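Local coordinates for protein alternansucrase (Leuconostoc mesenteroides, PDB 6HVG) that belongs to glycoside hydrolase family 70 and combines a circularly permuted (beta/alpha)8 barrel and a calcium site with choline-binding-type repeats, at residues Q450-N455 with K510-W515; K653-L658 with D1041-Y1046. One frame throughout, in Å; residues are numbered along the deposited sequence.

Overall arrangement
After the repeats at the N-terminal end of the modelled chain, the chain enters the family 70 region, where interaction 1 (450-455 with 510-515) closes a loop of 54 residues, mostly helical, linking helix 447-462 by a single side-chain bond to the turn that follows helix 499-511. Interaction 2 (653-658 with 1041-1046) opens later and closes a much longer loop of 382 residues, which includes the barrel strands 678-679, 745-747 and 821-825. The two loops are in series and neither nest nor cross. Their centres lie 58 Å apart, on opposite sides of the centre of the chain: interaction 1 joins parts of a peripheral helical region, whereas interaction 2 spans the interior of the beta barrel.

Interaction 1. Residues Q450-N455 with K510-W515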
loop_
_atom_site.group_PDB
_atom_site.type_symbol
_atom_site.label_atom_id
_atom_site.label_comp_id
_atom_site.label_asym_id
_atom_site.label_seq_id
_atom_site.Cartn_x
_atom_site.Cartn_y
_atom_site.Cartn_z
ATOM N N GLN A 450 10.460 -32.553 13.238
ATOM C CA GLN A 450 11.423 -33.645 13.082
ATOM C C GLN A 450 11.080 -34.489 11.867
ATOM O O GLN A 450 11.955 -34.824 11.088
ATOM C CB GLN A 450 11.471 -34.532 14.337
ATOM C CG GLN A 450 12.485 -35.665 14.260
ATOM C CD GLN A 450 12.863 -36.214 15.604
ATOM O OE1 GLN A 450 12.299 -35.819 16.628
ATOM N NE2 GLN A 450 13.784 -37.178 15.623
ATOM N N ALA A 451 9.808 -34.852 11.737
ATOM C CA ALA A 451 9.368 -35.699 10.633
ATOM C C ALA A 451 9.542 -34.987 9.298
ATOM O O ALA A 451 9.878 -35.620 8.284
ATOM C CB ALA A 451 7.926 -36.131 10.819
ATOM N N ASN A 452 9.301 -33.677 9.294
ATOM C CA ASN A 452 9.449 -32.895 8.066
ATOM C C ASN A 452 10.917 -32.773 7.657
ATOM O O ASN A 452 11.243 -32.919 6.481
ATOM C CB ASN A 452 8.815 -31.512 8.208
ATOM C CG ASN A 452 7.299 -31.558 8.220
ATOM O OD1 ASN A 452 6.692 -32.529 7.804
ATOM N ND2 ASN A 452 6.684 -30.491 8.678
ATOM N N TYR A 453 11.789 -32.526 8.627
ATOM C CA TYR A 453 13.222 -32.493 8.385
ATOM C C TYR A 453 13.681 -33.799 7.760
ATOM O O TYR A 453 14.381 -33.783 6.766
ATOM C CB TYR A 453 13.986 -32.251 9.686
ATOM C CG TYR A 453 15.465 -32.591 9.629
ATOM C CD1 TYR A 453 16.399 -31.670 9.175
ATOM C CD2 TYR A 453 15.926 -33.817 10.040
ATOM C CE1 TYR A 453 17.753 -31.973 9.136
ATOM C CE2 TYR A 453 17.279 -34.140 10.003
ATOM C CZ TYR A 453 18.190 -33.218 9.560
ATOM O OH TYR A 453 19.516 -33.572 9.532
ATOM N N LEU A 454 13.278 -34.925 8.345
ATOM C CA LEU A 454 13.680 -36.243 7.863
ATOM C C LEU A 454 13.218 -36.490 6.446
ATOM O O LEU A 454 14.018 -36.923 5.612
ATOM C CB LEU A 454 13.134 -37.362 8.755
ATOM C CG LEU A 454 13.711 -37.383 10.161
ATOM C CD1 LEU A 454 12.923 -38.358 11.004
ATOM C CD2 LEU A 454 15.190 -37.764 10.185
ATOM N N ASN A 455 11.953 -36.187 6.164
ATOM C CA ASN A 455 11.426 -36.338 4.811
ATOM C C ASN A 455 12.135 -35.417 3.794
ATOM O O ASN A 455 12.411 -35.830 2.677
ATOM C CB ASN A 455 9.931 -36.060 4.776
ATOM C CG ASN A 455 9.135 -37.086 5.518
ATOM O OD1 ASN A 455 9.648 -38.129 5.905
ATOM N ND2 ASN A 455 7.871 -36.809 5.719
ATOM N N LYS A 510 12.796 -22.472 5.518
ATOM C CA LYS A 510 11.793 -21.582 4.919
ATOM C C LYS A 510 10.478 -22.312 4.609
ATOM O O LYS A 510 9.411 -21.709 4.527
ATOM C CB LYS A 510 12.350 -20.950 3.640
ATOM C CG LYS A 510 13.489 -19.956 3.855
ATOM C CD LYS A 510 14.088 -19.555 2.494
ATOM C CE LYS A 510 15.325 -18.657 2.647
ATOM N NZ LYS A 510 15.427 -17.579 1.605
ATOM N N THR A 511 10.570 -23.620 4.460
ATOM C CA THR A 511 9.423 -24.496 4.288
ATOM C C THR A 511 8.435 -24.508 5.459
ATOM O O THR A 511 7.240 -24.705 5.260
ATOM C CB THR A 511 9.951 -25.938 4.076
ATOM O OG1 THR A 511 10.599 -26.008 2.809
ATOM C CG2 THR A 511 8.844 -26.971 4.090
ATOM N N GLN A 512 8.934 -24.326 6.676
ATOM C CA GLN A 512 8.125 -24.456 7.887
ATOM C C GLN A 512 7.415 -23.165 8.257
ATOM O O GLN A 512 8.039 -22.116 8.372
ATOM C CB GLN A 512 9.008 -24.871 9.067
ATOM C CG GLN A 512 9.837 -26.110 8.816
ATOM C CD GLN A 512 8.965 -27.298 8.571
ATOM O OE1 GLN A 512 8.354 -27.828 9.502
ATOM N NE2 GLN A 512 8.882 -27.727 7.321
ATOM N N ALA A 513 6.110 -23.263 8.488
ATOM C CA ALA A 513 5.263 -22.107 8.773
ATOM C C ALA A 513 5.790 -21.248 9.926
ATOM O O ALA A 513 5.737 -20.021 9.860
ATOM C CB ALA A 513 3.826 -22.545 9.041
ATOM N N ASN A 514 6.253 -21.887 10.996
ATOM C CA ASN A 514 6.789 -21.151 12.136
ATOM C C ASN A 514 8.054 -20.367 11.803
ATOM O O ASN A 514 8.441 -19.486 12.544
ATOM C CB ASN A 514 7.062 -22.110 13.286
ATOM C CG ASN A 514 5.847 -22.374 14.135
ATOM O OD1 ASN A 514 4.877 -21.657 14.087
ATOM N ND2 ASN A 514 5.918 -23.400 14.949
ATOM N N TRP A 515 8.709 -20.726 10.701
ATOM C CA TRP A 515 9.938 -20.086 10.270
ATOM C C TRP A 515 9.806 -19.302 8.964
ATOM O O TRP A 515 10.810 -19.059 8.255
ATOM C CB TRP A 515 11.035 -21.153 10.146
ATOM C CG TRP A 515 11.293 -21.872 11.442
ATOM C CD1 TRP A 515 11.071 -21.392 12.707
ATOM C CD2 TRP A 515 11.813 -23.189 11.608
ATOM N NE1 TRP A 515 11.425 -22.323 13.634
ATOM C CE2 TRP A 515 11.898 -23.431 12.989
ATOM C CE3 TRP A 515 12.225 -24.187 10.724
ATOM C CZ2 TRP A 515 12.366 -24.615 13.504
ATOM C CZ3 TRP A 515 12.708 -25.384 11.254
ATOM C CH2 TRP A 515 12.763 -25.578 12.626
#
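Asn452, on a regular helix, and Gln512, at the start of a turn, form the closest CA pair of the two segments, 8.5 Å apart. Asn452 sits mid-way along 450-455, where Leu454 N bonds to Gln450 O at 3.0 Å. At Gln512 the backbone becomes extended, then folds through the short 3-10 segment 513-514, closed by Trp515 N to Gln512 O at 2.8 Å. The side chain of Asn452 leaves its helix toward the turn, and that of Gln512 bends at its second torsion (chi2 -62°), which brings its amide to the helix. A single hydrogen bond joins them, from Asn452 ND2 to Gln512 OE1 at 3.2 Å. It is nearly straight (172° at the hydrogen), uses the N-H on the CB side of the asparagine amide, and arrives on a lone pair in the carbonyl plane of Gln512. The two amides do not stack, since their planes are turned 67° apart, and Gln512 NE2 rests 3.9 Å from Asn452 CB. Both residues remain partly exposed. Asn452 also touches Phe508, against which Trp515 packs, while Tyr453 turns to Ile484 and Ile488 of helix 474-495. A sparse polar bridge thus ties helix 447-462 to the turn at 512-515 within a helical region remote from the barrel, consistent with the small helical domain found in family 70 proteins.

Interaction 2. Residues K653-L658 with D1041-Y1046; sequences KHLSIL and DSNVIY
Ile657 holds CG1 between its backbone N and carbonyl carbon (chi1 66°), which places CG2 beside the N and aims this methyl at Ile1045. Ile1045 answers with an extended arm: CG1 lies anti to the carbonyl carbon (chi1 -56°) and the chain runs on straight (chi2 167°), so that CD1 reaches Ile657 CG2 at 3.6 Å. The two side chains pass alongside each other in opposite directions, methyl against methyl. Two residues earlier on each segment, Leu655 CD1 lies over the face of the Asn1043 amide, 3.5 Å from Asn1043 OD1 and 3.9 Å from Asn1043 CB, in van der Waals contact. Strands 657-658 and 1045-1047 belong to the eight-stranded parallel barrel of the family 70 fold and stand four strands apart in its order, hence across the barrel from each other; their side chains meet in the interior, near the N-terminal ends of the strands. Val821 and Arg823 from strand 821-825, together with Ser1081 and Glu1083 from strand 1081-1083, pack around these same side chains. The Asn1043 amide is fixed at both ends: OD1 receives a hydrogen bond from Thr1080 OG1, which also accepts a bond from the backbone N-H of Val1044, and ND2 binds Leu1040 O. On the other segment, Ser656 turns away from the contact, its OG bonding to His654 O at 3.3 Å from above the carbonyl plane and accepting a bond from Ile618 N of the adjacent strand.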
loop_
_atom_site.group_PDB
_atom_site.type_symbol
_atom_site.label_atom_id
_atom_site.label_comp_id
_atom_site.label_asym_id
_atom_site.label_seq_id
_atom_site.Cartn_x
_atom_site.Cartn_y
_atom_site.Cartn_z
ATOM N N LYS A 653 14.283 33.822 3.202
ATOM C CA LYS A 653 15.626 33.369 2.820
ATOM C C LYS A 653 15.825 31.881 3.068
ATOM O O LYS A 653 16.794 31.293 2.591
ATOM C CB LYS A 653 16.710 34.117 3.607
ATOM C CG LYS A 653 17.413 35.199 2.832
ATOM C CD LYS A 653 18.257 36.066 3.763
ATOM C CE LYS A 653 18.538 37.434 3.140
ATOM N NZ LYS A 653 18.912 38.434 4.171
ATOM N N HIS A 654 14.941 31.279 3.844
ATOM C CA HIS A 654 15.047 29.868 4.189
ATOM C C HIS A 654 13.690 29.204 4.004
ATOM O O HIS A 654 13.142 28.614 4.945
ATOM C CB HIS A 654 15.535 29.697 5.632
ATOM C CG HIS A 654 16.852 30.342 5.898
ATOM N ND1 HIS A 654 16.961 31.674 6.237
ATOM C CD2 HIS A 654 18.114 29.852 5.878
ATOM C CE1 HIS A 654 18.235 31.980 6.403
ATOM N NE2 HIS A 654 18.953 30.887 6.205
ATOM N N LEU A 655 13.162 29.310 2.779
ATOM C CA LEU A 655 11.904 28.650 2.412
ATOM C C LEU A 655 11.926 27.176 2.769
ATOM O O LEU A 655 12.828 26.477 2.365
ATOM C CB LEU A 655 11.630 28.766 0.912
ATOM C CG LEU A 655 10.903 30.011 0.448
ATOM C CD1 LEU A 655 10.937 30.062 -1.069
ATOM C CD2 LEU A 655 9.467 30.020 0.963
ATOM N N SER A 656 10.908 26.744 3.521
ATOM C CA SER A 656 10.772 25.372 4.034
ATOM C C SER A 656 9.341 24.854 3.901
ATOM O O SER A 656 8.384 25.574 4.219
ATOM C CB SER A 656 11.161 25.315 5.519
ATOM O OG SER A 656 12.551 25.496 5.672
ATOM N N ILE A 657 9.193 23.608 3.453
ATOM C CA ILE A 657 7.878 23.031 3.185
ATOM C C ILE A 657 7.665 21.749 3.974
ATOM O O ILE A 657 8.621 21.098 4.405
ATOM C CB ILE A 657 7.649 22.782 1.671
ATOM C CG1 ILE A 657 8.605 21.708 1.138
ATOM C CG2 ILE A 657 7.800 24.090 0.913
ATOM C CD1 ILE A 657 8.462 21.427 -0.356
ATOM N N LEU A 658 6.399 21.399 4.170
ATOM C CA LEU A 658 5.992 20.177 4.855
ATOM C C LEU A 658 5.239 19.282 3.880
ATOM O O LEU A 658 4.382 19.756 3.139
ATOM C CB LEU A 658 5.014 20.494 5.982
ATOM C CG LEU A 658 5.491 21.331 7.146
ATOM C CD1 LEU A 658 4.311 21.763 7.987
ATOM C CD2 LEU A 658 6.531 20.561 7.962
ATOM N N ASP A 1041 4.330 35.365 -2.097
ATOM C CA ASP A 1041 3.745 34.965 -3.376
ATOM C C ASP A 1041 4.710 35.120 -4.547
ATOM O O ASP A 1041 4.528 34.494 -5.593
ATOM C CB ASP A 1041 2.480 35.762 -3.677
ATOM C CG ASP A 1041 1.333 35.464 -2.717
ATOM O OD1 ASP A 1041 1.468 34.575 -1.837
ATOM O OD2 ASP A 1041 0.287 36.153 -2.837
ATOM N N SER A 1042 5.738 35.949 -4.383
ATOM C CA SER A 1042 6.738 36.153 -5.431
ATOM C C SER A 1042 7.720 34.996 -5.576
ATOM O O SER A 1042 8.563 35.019 -6.471
ATOM C CB SER A 1042 7.501 37.449 -5.179
ATOM O OG SER A 1042 6.593 38.536 -5.021
ATOM N N ASN A 1043 7.624 33.994 -4.697
ATOM C CA ASN A 1043 8.461 32.805 -4.780
ATOM C C ASN A 1043 7.858 31.702 -5.609
ATOM O O ASN A 1043 6.660 31.623 -5.771
ATOM C CB ASN A 1043 8.742 32.269 -3.395
ATOM C CG ASN A 1043 9.653 33.172 -2.617
ATOM O OD1 ASN A 1043 10.871 33.126 -2.792
ATOM N ND2 ASN A 1043 9.071 34.022 -1.770
ATOM N N VAL A 1044 8.720 30.869 -6.173
ATOM C CA VAL A 1044 8.313 29.650 -6.868
ATOM C C VAL A 1044 9.309 28.552 -6.516
ATOM O O VAL A 1044 10.528 28.745 -6.657
ATOM C CB VAL A 1044 8.319 29.835 -8.385
ATOM C CG1 VAL A 1044 7.917 28.538 -9.061
ATOM C CG2 VAL A 1044 7.396 30.963 -8.788
ATOM N N ILE A 1045 8.799 27.409 -6.073
ATOM C CA ILE A 1045 9.647 26.254 -5.792
ATOM C C ILE A 1045 9.642 25.335 -6.990
ATOM O O ILE A 1045 8.606 25.134 -7.607
ATOM C CB ILE A 1045 9.140 25.454 -4.586
ATOM C CG1 ILE A 1045 9.027 26.350 -3.356
ATOM C CG2 ILE A 1045 10.085 24.310 -4.272
ATOM C CD1 ILE A 1045 8.255 25.728 -2.230
ATOM N N TYR A 1046 10.791 24.788 -7.322
ATOM C CA TYR A 1046 10.877 23.812 -8.379
ATOM C C TYR A 1046 11.281 22.512 -7.742
ATOM O O TYR A 1046 12.358 22.412 -7.147
ATOM C CB TYR A 1046 11.906 24.236 -9.405
ATOM C CG TYR A 1046 12.127 23.294 -10.555
ATOM C CD1 TYR A 1046 11.149 23.093 -11.508
ATOM C CD2 TYR A 1046 13.329 22.633 -10.709
ATOM C CE1 TYR A 1046 11.352 22.244 -12.582
ATOM C CE2 TYR A 1046 13.547 21.792 -11.785
ATOM C CZ TYR A 1046 12.552 21.597 -12.716
ATOM O OH TYR A 1046 12.780 20.757 -13.777
#